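Local coordinates for protein transcriptional regulator (Enterococcus faecalis, PDB 3QFI) that is a putative transcriptional regulator of the LytR-CpsA-Psr family, an alpha/beta protein with a mixed central sheet, whose detailed function is unknown, at residues N250-Y253 with K254-T258; V167-Q170 with R171-R174; M214-Q217 with S218-S222; A237-D241 with I242-V246; S222-K225 with T226-S229. One frame throughout, in Å; residues are numbered along the deposited sequence.

Contact 1 of 5, residues N250-Y253 with K254-T258; sequences NSLY and KTQTT
Asn250 O takes the N-H of Lys254 in a long but straight bond, N to O 3.3 Å with 168° at the hydrogen; Asp248 just upstream accepts from Ser251 N. Ser251 then offers its carbonyl to two donors of one residue. Thr255 N lies 3.1 Å and Thr255 OG1 2.9 Å from Ser251 O, and the two come from opposite faces of the carbonyl plane. This double grip is possible because OG1 of Thr255 stands beside its own backbone N (chi1 -56°). Leu252 holds Gln256 N at 2.9 Å through its O, while its methyl CD2 lies 3.6 Å from Gln256 CG, aliphatic parts crossing at a slant. Tyr253 O receives Thr257 N at 2.8 Å. The Tyr253 ring has Thr257 OG1 over one face, 3.3 Å from its plane and displaced toward the rim, whereas the amide plane of Gln256 stands nearly perpendicular to the ring (87°), near its edge. The phenol OH itself is bonded to Glu267, and Arg272 and Asp275 of helix 269-280 touch the tyrosine. The successive i to i+4 bonds, with threonine hydroxyls doubling those at Ser251 O and Lys254 O, are those of the opening turns of an alpha helix, here helix 249-262.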
# COMPACT_ATOMS: atom_id res chain seq x y z
N ASN A 250 3.76 14.37 14.82
CA ASN A 250 2.53 14.31 15.56
C ASN A 250 1.38 13.69 14.66
O ASN A 250 0.54 12.92 15.09
CB ASN A 250 2.35 15.65 16.38
CG ASN A 250 0.93 16.14 16.37
OD1 ASN A 250 0.25 16.17 15.29
ND2 ASN A 250 0.42 16.52 17.58
N SER A 251 1.43 13.97 13.36
CA SER A 251 0.45 13.36 12.46
C SER A 251 0.82 11.88 12.31
O SER A 251 -0.06 11.03 12.13
CB SER A 251 0.46 14.01 11.08
OG SER A 251 -0.20 13.18 10.14
N LEU A 252 2.13 11.58 12.40
CA LEU A 252 2.67 10.22 12.30
C LEU A 252 2.19 9.37 13.46
O LEU A 252 1.75 8.23 13.28
CB LEU A 252 4.21 10.23 12.32
CG LEU A 252 4.98 9.10 11.60
CD1 LEU A 252 6.38 8.94 12.17
CD2 LEU A 252 4.23 7.79 11.73
N TYR A 253 2.31 9.90 14.68
CA TYR A 253 1.89 9.16 15.86
C TYR A 253 0.43 8.81 15.77
O TYR A 253 0.04 7.67 16.03
CB TYR A 253 2.15 9.95 17.15
CG TYR A 253 1.81 9.17 18.41
CD1 TYR A 253 2.27 7.87 18.60
CD2 TYR A 253 1.00 9.72 19.41
CE1 TYR A 253 1.95 7.14 19.74
CE2 TYR A 253 0.67 8.99 20.55
CZ TYR A 253 1.14 7.70 20.71
OH TYR A 253 0.81 6.96 21.82
N LYS A 254 -0.39 9.78 15.41
CA LYS A 254 -1.83 9.55 15.30
C LYS A 254 -2.09 8.40 14.32
O LYS A 254 -2.86 7.48 14.60
CB LYS A 254 -2.52 10.84 14.85
CG LYS A 254 -4.02 10.69 14.62
CD LYS A 254 -4.60 11.92 13.95
CE LYS A 254 -6.00 11.62 13.48
NZ LYS A 254 -6.03 10.46 12.53
N THR A 255 -1.43 8.44 13.17
CA THR A 255 -1.58 7.39 12.18
C THR A 255 -1.18 6.03 12.74
O THR A 255 -1.86 5.03 12.53
CB THR A 255 -0.70 7.64 10.98
OG1 THR A 255 -0.99 8.93 10.43
CG2 THR A 255 -0.91 6.56 9.92
N GLN A 256 -0.06 6.00 13.45
CA GLN A 256 0.45 4.77 14.06
C GLN A 256 -0.51 4.21 15.08
O GLN A 256 -0.77 3.01 15.10
CB GLN A 256 1.78 5.03 14.78
CG GLN A 256 2.97 5.11 13.85
CD GLN A 256 4.16 5.73 14.53
OE1 GLN A 256 5.27 5.69 14.01
NE2 GLN A 256 3.93 6.32 15.69
N THR A 257 -1.02 5.07 15.94
CA THR A 257 -1.94 4.63 16.96
C THR A 257 -3.19 4.09 16.28
O THR A 257 -3.72 3.06 16.68
CB THR A 257 -2.29 5.78 17.91
OG1 THR A 257 -1.08 6.24 18.53
CG2 THR A 257 -3.24 5.32 18.98
N THR A 258 -3.65 4.78 15.24
CA THR A 258 -4.83 4.33 14.51
C THR A 258 -4.64 2.91 13.99
O THR A 258 -5.44 2.02 14.29
CB THR A 258 -5.10 5.21 13.30
OG1 THR A 258 -5.33 6.55 13.73
CG2 THR A 258 -6.31 4.70 12.54

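Contact 2 of 5, residues V167-Q170 with R171-R174; sequences VGRQ and RRQR
Arg171 N donates to Val167 O at 3.0 Å, coming in above the plane of that carbonyl, and CB of Arg171 lies 3.3 Å from the same oxygen. Arg172 follows with a bond from its N to Gly168 O, 2.9 Å and close to linear (163°). Its side chain, bent at chi3 (-76°), turns back along the helix and lays one guanidinium face over Arg169 CA, 3.2 Å from the plane and offset toward the rim; NH1 and NH2 are then bonded to Tyr155 O and Met158 O. Gln173 repeats the backbone bond to Arg169 O and brings CG to 3.2 Å from that oxygen. Beyond it, Gln173 OE1 takes a weak bond from Arg169 NE, 3.1 Å long but strongly bent (121°). Arg169 therefore has a neutral acceptor beside it, while Arg64 and Arg159 gather nearby. Arg174 closes the series: its N reaches Gln170 O, its NH1 lies 3.9 Å from Gln170 CB, and NH1 is bonded to Ser61. The four successive i to i+4 backbone bonds are those of an alpha helix, here two turns near the start of helix 166-184, packed against strands 44-51 and 56-62 of the central sheet in an alpha/beta fold.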
# COMPACT_ATOMS: atom_id res chain seq x y z
N VAL A 167 -0.02 12.27 -4.68
CA VAL A 167 -1.31 12.12 -4.01
C VAL A 167 -2.40 11.59 -4.93
O VAL A 167 -3.21 10.76 -4.53
CB VAL A 167 -1.79 13.46 -3.40
CG1 VAL A 167 -0.95 13.81 -2.19
CG2 VAL A 167 -1.72 14.56 -4.45
N GLY A 168 -2.43 12.09 -6.17
CA GLY A 168 -3.43 11.63 -7.12
C GLY A 168 -3.14 10.18 -7.49
O GLY A 168 -3.97 9.30 -7.27
N ARG A 169 -1.96 9.94 -8.04
CA ARG A 169 -1.57 8.59 -8.42
C ARG A 169 -1.78 7.60 -7.28
O ARG A 169 -2.26 6.49 -7.51
CB ARG A 169 -0.11 8.58 -8.87
CG ARG A 169 0.47 7.21 -9.03
CD ARG A 169 1.80 7.30 -9.74
NE ARG A 169 2.61 6.12 -9.50
CZ ARG A 169 3.44 5.59 -10.39
NH1 ARG A 169 3.58 6.14 -11.59
NH2 ARG A 169 4.14 4.50 -10.07
N GLN A 170 -1.44 8.00 -6.06
CA GLN A 170 -1.61 7.15 -4.88
C GLN A 170 -3.10 6.85 -4.66
O GLN A 170 -3.50 5.71 -4.41
CB GLN A 170 -1.01 7.82 -3.63
CG GLN A 170 0.54 7.86 -3.58
CD GLN A 170 1.12 8.71 -2.41
OE1 GLN A 170 0.79 8.48 -1.23
NE2 GLN A 170 1.98 9.67 -2.74
N ARG A 171 -3.94 7.89 -4.77
CA ARG A 171 -5.38 7.72 -4.59
C ARG A 171 -5.91 6.75 -5.66
O ARG A 171 -6.71 5.88 -5.35
CB ARG A 171 -6.07 9.09 -4.68
CG ARG A 171 -7.57 9.08 -4.97
CD ARG A 171 -8.42 8.50 -3.85
NE ARG A 171 -8.34 7.04 -3.74
CZ ARG A 171 -9.07 6.31 -2.90
NH1 ARG A 171 -8.93 4.99 -2.87
NH2 ARG A 171 -9.94 6.90 -2.09
N ARG A 172 -5.45 6.89 -6.90
CA ARG A 172 -5.88 6.00 -7.98
C ARG A 172 -5.39 4.56 -7.77
O ARG A 172 -6.09 3.61 -8.11
CB ARG A 172 -5.38 6.51 -9.34
CG ARG A 172 -6.33 7.48 -10.02
CD ARG A 172 -5.84 7.92 -11.41
NE ARG A 172 -4.76 8.91 -11.40
CZ ARG A 172 -3.46 8.61 -11.51
NH1 ARG A 172 -3.06 7.35 -11.62
NH2 ARG A 172 -2.56 9.59 -11.55
N GLN A 173 -4.19 4.39 -7.23
CA GLN A 173 -3.68 3.05 -6.99
C GLN A 173 -4.50 2.36 -5.91
O GLN A 173 -4.72 1.15 -5.97
CB GLN A 173 -2.21 3.10 -6.60
CG GLN A 173 -1.31 3.43 -7.77
CD GLN A 173 0.13 3.61 -7.38
OE1 GLN A 173 0.99 3.83 -8.23
NE2 GLN A 173 0.42 3.54 -6.07
N ARG A 174 -4.98 3.14 -4.94
CA ARG A 174 -5.78 2.58 -3.86
C ARG A 174 -7.18 2.24 -4.36
O ARG A 174 -7.83 1.32 -3.85
CB ARG A 174 -5.89 3.55 -2.67
CG ARG A 174 -4.58 3.96 -2.04
CD ARG A 174 -4.77 4.57 -0.64
NE ARG A 174 -5.63 5.76 -0.59
CZ ARG A 174 -5.22 7.02 -0.81
NH1 ARG A 174 -3.95 7.28 -1.11
NH2 ARG A 174 -6.08 8.03 -0.68

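Contact 3 of 5, residues M214-Q217 with S218-S222; sequences MDIQ and SKYLS
Lys219 folds its aliphatic chain round the carbonyl oxygen of Asp215, near the end of helix 210-216. CB starts the contact, 3.1 Å from Asp215 O. CG, set beside the backbone N (chi1 -67°), stays close to the same atom, and CD remains 3.4 Å from Asp215 O. CE is the farthest of the four carbons, 3.9 Å from that oxygen. Bends at chi3 (43°) and chi4 (57°) then turn CE and NZ, and NZ is bonded to Asp17 O; it stays 6.4 Å from Asp215 OD1, so the opposite charges are near but form no salt bridge. The other last carbonyls of the helix have partners of different kinds. Ser218 OG reaches Met214 O at 2.8 Å, in the plane of the carbonyl. Ile216 O takes Tyr220 N at 3.1 Å, and weaker bonds from Ser218 N and Lys219 N converge on the same oxygen. Ile216 and Tyr220 also touch through their side chains, Ile216 CG2 to Tyr220 CB 3.8 Å, crossing at a slant, while Asp215 O lies at the edge of the tyrosine ring. Tyr220 is anchored farther out, its OH bonded to Glu20 O and its ring edge-to-face with Phe22. Chemically, a serine hydroxyl and a cluster of backbone N-H groups take up carbonyls that the helix no longer serves, and a lysine at this carboxyl-terminal end would probably be favoured by the negative end of the helix dipole.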
# COMPACT_ATOMS: atom_id res chain seq x y z
N MET A 214 -8.51 -19.16 1.57
CA MET A 214 -9.81 -19.77 1.83
C MET A 214 -10.34 -19.34 3.20
O MET A 214 -11.55 -19.23 3.39
CB MET A 214 -9.72 -21.30 1.76
CG MET A 214 -9.38 -21.90 0.39
SD MET A 214 -10.72 -21.89 -0.86
CE MET A 214 -10.65 -20.20 -1.46
N ASP A 215 -9.44 -19.11 4.15
CA ASP A 215 -9.83 -18.68 5.49
C ASP A 215 -10.33 -17.24 5.45
O ASP A 215 -11.22 -16.86 6.21
CB ASP A 215 -8.65 -18.76 6.47
CG ASP A 215 -8.48 -20.14 7.08
OD1 ASP A 215 -7.58 -20.29 7.93
OD2 ASP A 215 -9.24 -21.06 6.71
N ILE A 216 -9.74 -16.45 4.56
CA ILE A 216 -10.12 -15.05 4.41
C ILE A 216 -11.45 -14.92 3.68
O ILE A 216 -12.31 -14.16 4.10
CB ILE A 216 -9.06 -14.26 3.61
CG1 ILE A 216 -7.65 -14.59 4.11
CG2 ILE A 216 -9.33 -12.76 3.73
CD1 ILE A 216 -7.40 -14.30 5.56
N GLN A 217 -11.62 -15.69 2.60
CA GLN A 217 -12.84 -15.66 1.80
C GLN A 217 -14.01 -16.42 2.45
O GLN A 217 -14.83 -17.02 1.76
CB GLN A 217 -12.59 -16.24 0.39
CG GLN A 217 -11.52 -15.49 -0.46
CD GLN A 217 -11.42 -16.00 -1.91
OE1 GLN A 217 -11.23 -17.20 -2.16
NE2 GLN A 217 -11.52 -15.09 -2.88
N SER A 218 -14.09 -16.39 3.78
CA SER A 218 -15.16 -17.09 4.48
C SER A 218 -15.25 -16.63 5.92
O SER A 218 -16.13 -17.05 6.67
CB SER A 218 -14.90 -18.59 4.47
OG SER A 218 -13.70 -18.90 5.16
N LYS A 219 -14.33 -15.76 6.32
CA LYS A 219 -14.31 -15.30 7.70
C LYS A 219 -13.99 -13.83 7.86
O LYS A 219 -14.09 -13.28 8.95
CB LYS A 219 -13.30 -16.14 8.46
CG LYS A 219 -13.70 -17.59 8.61
CD LYS A 219 -12.51 -18.47 8.92
CE LYS A 219 -11.60 -17.82 9.95
NZ LYS A 219 -12.36 -17.51 11.19
N TYR A 220 -13.60 -13.20 6.75
CA TYR A 220 -13.23 -11.80 6.75
C TYR A 220 -14.04 -11.03 5.72
O TYR A 220 -13.73 -9.88 5.41
CB TYR A 220 -11.74 -11.65 6.43
CG TYR A 220 -10.81 -12.08 7.54
CD1 TYR A 220 -10.57 -13.44 7.81
CD2 TYR A 220 -10.20 -11.13 8.36
CE1 TYR A 220 -9.74 -13.83 8.86
CE2 TYR A 220 -9.37 -11.51 9.42
CZ TYR A 220 -9.15 -12.87 9.66
OH TYR A 220 -8.32 -13.25 10.70
N LEU A 221 -15.08 -11.66 5.19
CA LEU A 221 -15.92 -11.02 4.19
C LEU A 221 -16.49 -9.72 4.74
O LEU A 221 -16.56 -8.71 4.05
CB LEU A 221 -17.06 -11.96 3.75
CG LEU A 221 -17.09 -13.38 4.33
CD1 LEU A 221 -17.54 -13.32 5.78
CD2 LEU A 221 -18.04 -14.28 3.54
N SER A 222 -16.87 -9.75 6.01
CA SER A 222 -17.43 -8.58 6.66
C SER A 222 -16.38 -7.48 6.78
O SER A 222 -16.70 -6.28 6.67
CB SER A 222 -17.93 -8.95 8.05
OG SER A 222 -16.85 -9.22 8.92

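Contact 4 of 5, residues A237-D241 with I242-V246; sequences ATIDD and IYYQV
Tyr244 and Ala237 face each other as an antiparallel hydrogen-bonded pair, with Tyr244 N 2.8 Å from Ala237 O; the return bond, from Ala237 N to Tyr244 O, is weak because it is bent (122°). The donor Tyr244 N stands above the carbonyl plane of Ala237, and Thr238 OG1 approaches the same oxygen from the opposite face. Next along, Thr238 and Tyr243 form a non-hydrogen-bonded pair, and Ile239 N closes the loop end by reaching Ile242 O at 3.1 Å, in the carbonyl plane. Together these rungs make a beta hairpin of strands 234-238 and 243-247, joined by a short turn through Asp240 and Asp241, the latter with a positive phi of 66°. On the face that bears Ala237 and Tyr244, Ala237 CB touches Val246 CG2 at 3.9 Å. The Tyr244 ring extends back over the turn: Ile239 CG1 lies 3.5 Å from Tyr244 CE1, the two side chains nearly at right angles. At the far end of the ring Asp240 OD2 meets the phenol in plane; the OH to OD2 bond is weak at 3.4 Å, although carboxylate and ring are nearly coplanar, 19° apart. The same carboxylate runs alongside Ile242, whose CD1 is 3.4 Å from Asp240 OD2. Farther out, Lys78 of strand 75-78 forms a cation-pi contact with Tyr244 and donates from NZ to Tyr243 O. Backbone bonds tie Thr238 to Ala285 and Gln245 to Asp65 and Leu67.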
# COMPACT_ATOMS: atom_id res chain seq x y z
N ALA A 237 11.14 18.58 1.42
CA ALA A 237 12.49 18.77 1.92
C ALA A 237 13.56 18.36 0.92
O ALA A 237 13.27 17.74 -0.11
CB ALA A 237 12.69 18.02 3.23
N THR A 238 14.81 18.72 1.21
CA THR A 238 15.90 18.39 0.32
C THR A 238 17.19 18.36 1.11
O THR A 238 17.43 19.23 1.94
CB THR A 238 15.99 19.42 -0.81
OG1 THR A 238 14.73 19.47 -1.48
CG2 THR A 238 17.07 19.03 -1.80
N ILE A 239 18.01 17.34 0.87
CA ILE A 239 19.28 17.21 1.57
C ILE A 239 20.45 17.50 0.64
O ILE A 239 20.95 18.62 0.58
CB ILE A 239 19.45 15.81 2.16
CG1 ILE A 239 18.23 15.46 3.02
CG2 ILE A 239 20.69 15.75 3.04
CD1 ILE A 239 17.99 16.43 4.14
N ASP A 240 20.89 16.48 -0.09
CA ASP A 240 21.99 16.65 -1.02
C ASP A 240 21.42 16.84 -2.43
O ASP A 240 21.66 16.03 -3.32
CB ASP A 240 22.94 15.44 -0.98
CG ASP A 240 22.22 14.10 -1.07
OD1 ASP A 240 22.89 13.08 -1.38
OD2 ASP A 240 20.98 14.04 -0.82
N ASP A 241 20.66 17.91 -2.61
CA ASP A 241 20.03 18.23 -3.89
C ASP A 241 18.99 17.17 -4.25
O ASP A 241 18.48 17.12 -5.37
CB ASP A 241 21.08 18.33 -5.00
CG ASP A 241 22.18 19.36 -4.70
OD1 ASP A 241 21.98 20.22 -3.81
OD2 ASP A 241 23.25 19.31 -5.36
N ILE A 242 18.67 16.31 -3.28
CA ILE A 242 17.67 15.27 -3.50
C ILE A 242 16.42 15.64 -2.74
O ILE A 242 16.50 16.14 -1.62
CB ILE A 242 18.17 13.92 -3.02
CG1 ILE A 242 19.40 13.53 -3.83
CG2 ILE A 242 17.05 12.88 -3.15
CD1 ILE A 242 19.92 12.16 -3.48
N TYR A 243 15.26 15.42 -3.35
CA TYR A 243 13.98 15.75 -2.74
C TYR A 243 13.46 14.67 -1.80
O TYR A 243 13.20 13.55 -2.22
CB TYR A 243 12.93 16.01 -3.82
CG TYR A 243 11.50 16.00 -3.30
CD1 TYR A 243 10.95 17.12 -2.69
CD2 TYR A 243 10.71 14.85 -3.38
CE1 TYR A 243 9.65 17.09 -2.18
CE2 TYR A 243 9.42 14.82 -2.87
CZ TYR A 243 8.89 15.94 -2.27
OH TYR A 243 7.61 15.89 -1.77
N TYR A 244 13.32 15.00 -0.52
CA TYR A 244 12.78 14.03 0.43
C TYR A 244 11.54 14.63 1.04
O TYR A 244 11.26 15.80 0.86
CB TYR A 244 13.75 13.73 1.57
CG TYR A 244 15.07 13.17 1.14
CD1 TYR A 244 16.08 14.00 0.67
CD2 TYR A 244 15.33 11.80 1.24
CE1 TYR A 244 17.31 13.50 0.33
CE2 TYR A 244 16.57 11.29 0.89
CZ TYR A 244 17.56 12.14 0.44
OH TYR A 244 18.79 11.66 0.09
N GLN A 245 10.80 13.80 1.76
CA GLN A 245 9.59 14.25 2.42
C GLN A 245 9.72 13.88 3.91
O GLN A 245 9.84 12.70 4.26
CB GLN A 245 8.37 13.57 1.80
CG GLN A 245 7.05 13.85 2.48
CD GLN A 245 5.89 13.20 1.77
OE1 GLN A 245 4.90 12.81 2.40
NE2 GLN A 245 6.00 13.07 0.45
N VAL A 246 9.73 14.89 4.77
CA VAL A 246 9.84 14.65 6.20
C VAL A 246 8.45 14.65 6.79
O VAL A 246 7.75 15.65 6.73
CB VAL A 246 10.65 15.74 6.92
CG1 VAL A 246 10.69 15.44 8.41
CG2 VAL A 246 12.05 15.80 6.36

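Contact 5 of 5, residues S222-K225 with T226-S229; sequences SAFK and TIDS
Phe224 and Ile227 are brought together by similar first torsions: Phe224 chi1 is -64° and Ile227 chi1 is -43°, each setting its CG or CG1 beside the backbone N. A further turn at Ile227, chi2 -58°, bends CD1 back toward the preceding loop. The methyl arrives at the edge of the phenylalanine ring, near its plane, with CD1 3.7 Å from Phe224 CD2. It does not rest on the ring alone: the same Ile227 CD1 lies 3.5 Å from Phe224 O, so it packs against backbone and ring of Phe224 alike. The two side chains cross at a slant, and the link between them is apolar. The backbone of the bend is fixed by other means. Lys225 N donates to Ser222 O at 2.8 Å, closing the short 3-10 turn at 222-223, and Lys225 O accepts from Arg182 NH1. Phe224 also packs on Ile50 and on Val181 of helix 166-184, while Ile227 touches Ser57, Met59 and Glu178, which places the pair between the sheet and that helix. Thr226 and Asp228 then bond through their backbones to Ser57 of strand 56-62, which joins the new strand to the sheet. A 3-10 turn followed by a short bend, 224-226, that leads into outermost strand 227-230, parallel to 56-62, marks this as the entry to the edge of the mixed central sheet of an alpha/beta fold.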
# COMPACT_ATOMS: atom_id res chain seq x y z
N SER A 222 -16.87 -9.75 6.01
CA SER A 222 -17.43 -8.58 6.66
C SER A 222 -16.38 -7.48 6.78
O SER A 222 -16.70 -6.28 6.67
CB SER A 222 -17.93 -8.95 8.05
OG SER A 222 -16.85 -9.22 8.92
N ALA A 223 -15.14 -7.90 7.01
CA ALA A 223 -14.02 -6.97 7.16
C ALA A 223 -13.83 -6.07 5.94
O ALA A 223 -13.20 -5.02 6.03
CB ALA A 223 -12.74 -7.75 7.45
N PHE A 224 -14.38 -6.48 4.81
CA PHE A 224 -14.27 -5.70 3.58
C PHE A 224 -15.57 -4.95 3.26
O PHE A 224 -15.74 -4.42 2.16
CB PHE A 224 -13.87 -6.59 2.40
CG PHE A 224 -12.51 -7.20 2.56
CD1 PHE A 224 -12.36 -8.48 3.07
CD2 PHE A 224 -11.36 -6.45 2.30
CE1 PHE A 224 -11.09 -9.01 3.33
CE2 PHE A 224 -10.09 -6.96 2.55
CZ PHE A 224 -9.96 -8.25 3.07
N LYS A 225 -16.48 -4.90 4.23
CA LYS A 225 -17.74 -4.19 4.03
C LYS A 225 -17.46 -2.72 3.82
O LYS A 225 -18.23 -2.02 3.17
CB LYS A 225 -18.68 -4.37 5.23
CG LYS A 225 -19.44 -5.69 5.26
CD LYS A 225 -20.43 -5.74 6.42
CE LYS A 225 -21.30 -6.99 6.38
NZ LYS A 225 -22.40 -6.96 7.41
N THR A 226 -16.34 -2.25 4.37
CA THR A 226 -15.97 -0.85 4.27
C THR A 226 -14.46 -0.75 4.21
O THR A 226 -13.76 -1.17 5.14
CB THR A 226 -16.46 -0.06 5.50
OG1 THR A 226 -17.82 -0.42 5.79
CG2 THR A 226 -16.38 1.44 5.23
N ILE A 227 -13.95 -0.19 3.12
CA ILE A 227 -12.52 -0.01 2.93
C ILE A 227 -12.16 1.47 3.13
O ILE A 227 -12.40 2.28 2.24
CB ILE A 227 -12.11 -0.43 1.51
CG1 ILE A 227 -12.82 -1.74 1.11
CG2 ILE A 227 -10.60 -0.58 1.43
CD1 ILE A 227 -12.56 -2.91 2.02
N ASP A 228 -11.60 1.81 4.29
CA ASP A 228 -11.23 3.21 4.58
C ASP A 228 -9.78 3.49 4.16
O ASP A 228 -9.00 2.56 3.92
CB ASP A 228 -11.40 3.49 6.08
CG ASP A 228 -11.48 4.98 6.39
OD1 ASP A 228 -11.08 5.37 7.51
OD2 ASP A 228 -11.96 5.77 5.54
N SER A 229 -9.41 4.77 4.06
CA SER A 229 -8.05 5.16 3.68
C SER A 229 -7.38 5.98 4.78
O SER A 229 -8.01 6.38 5.75
CB SER A 229 -8.07 5.99 2.39
OG SER A 229 -8.64 5.26 1.32

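Along the chain the order is contact 2, contact 3, contact 5, contact 4, contact 1. Contacts 3 and 5 share Ser222, have centres 13 Å apart and carry the path from helix 210-216 to edge strand 227-230, with Ile216 CG2 touching Phe224 CE1 between them. Contact 2 meets contact 5 where Arg174 and Arg171 pack on Ser229. Contact 4 leads straight into contact 1 on helix 249-262, yet their centres are 22 Å apart. Contacts 3 and 4 sit on opposite sides of the chain's centre, centres 42 Å apart, so the set reaches across the chain, contact 5 on the edge strand of the mixed sheet, contact 2 on a helix packed against it, and contact 4 on a separate hairpin.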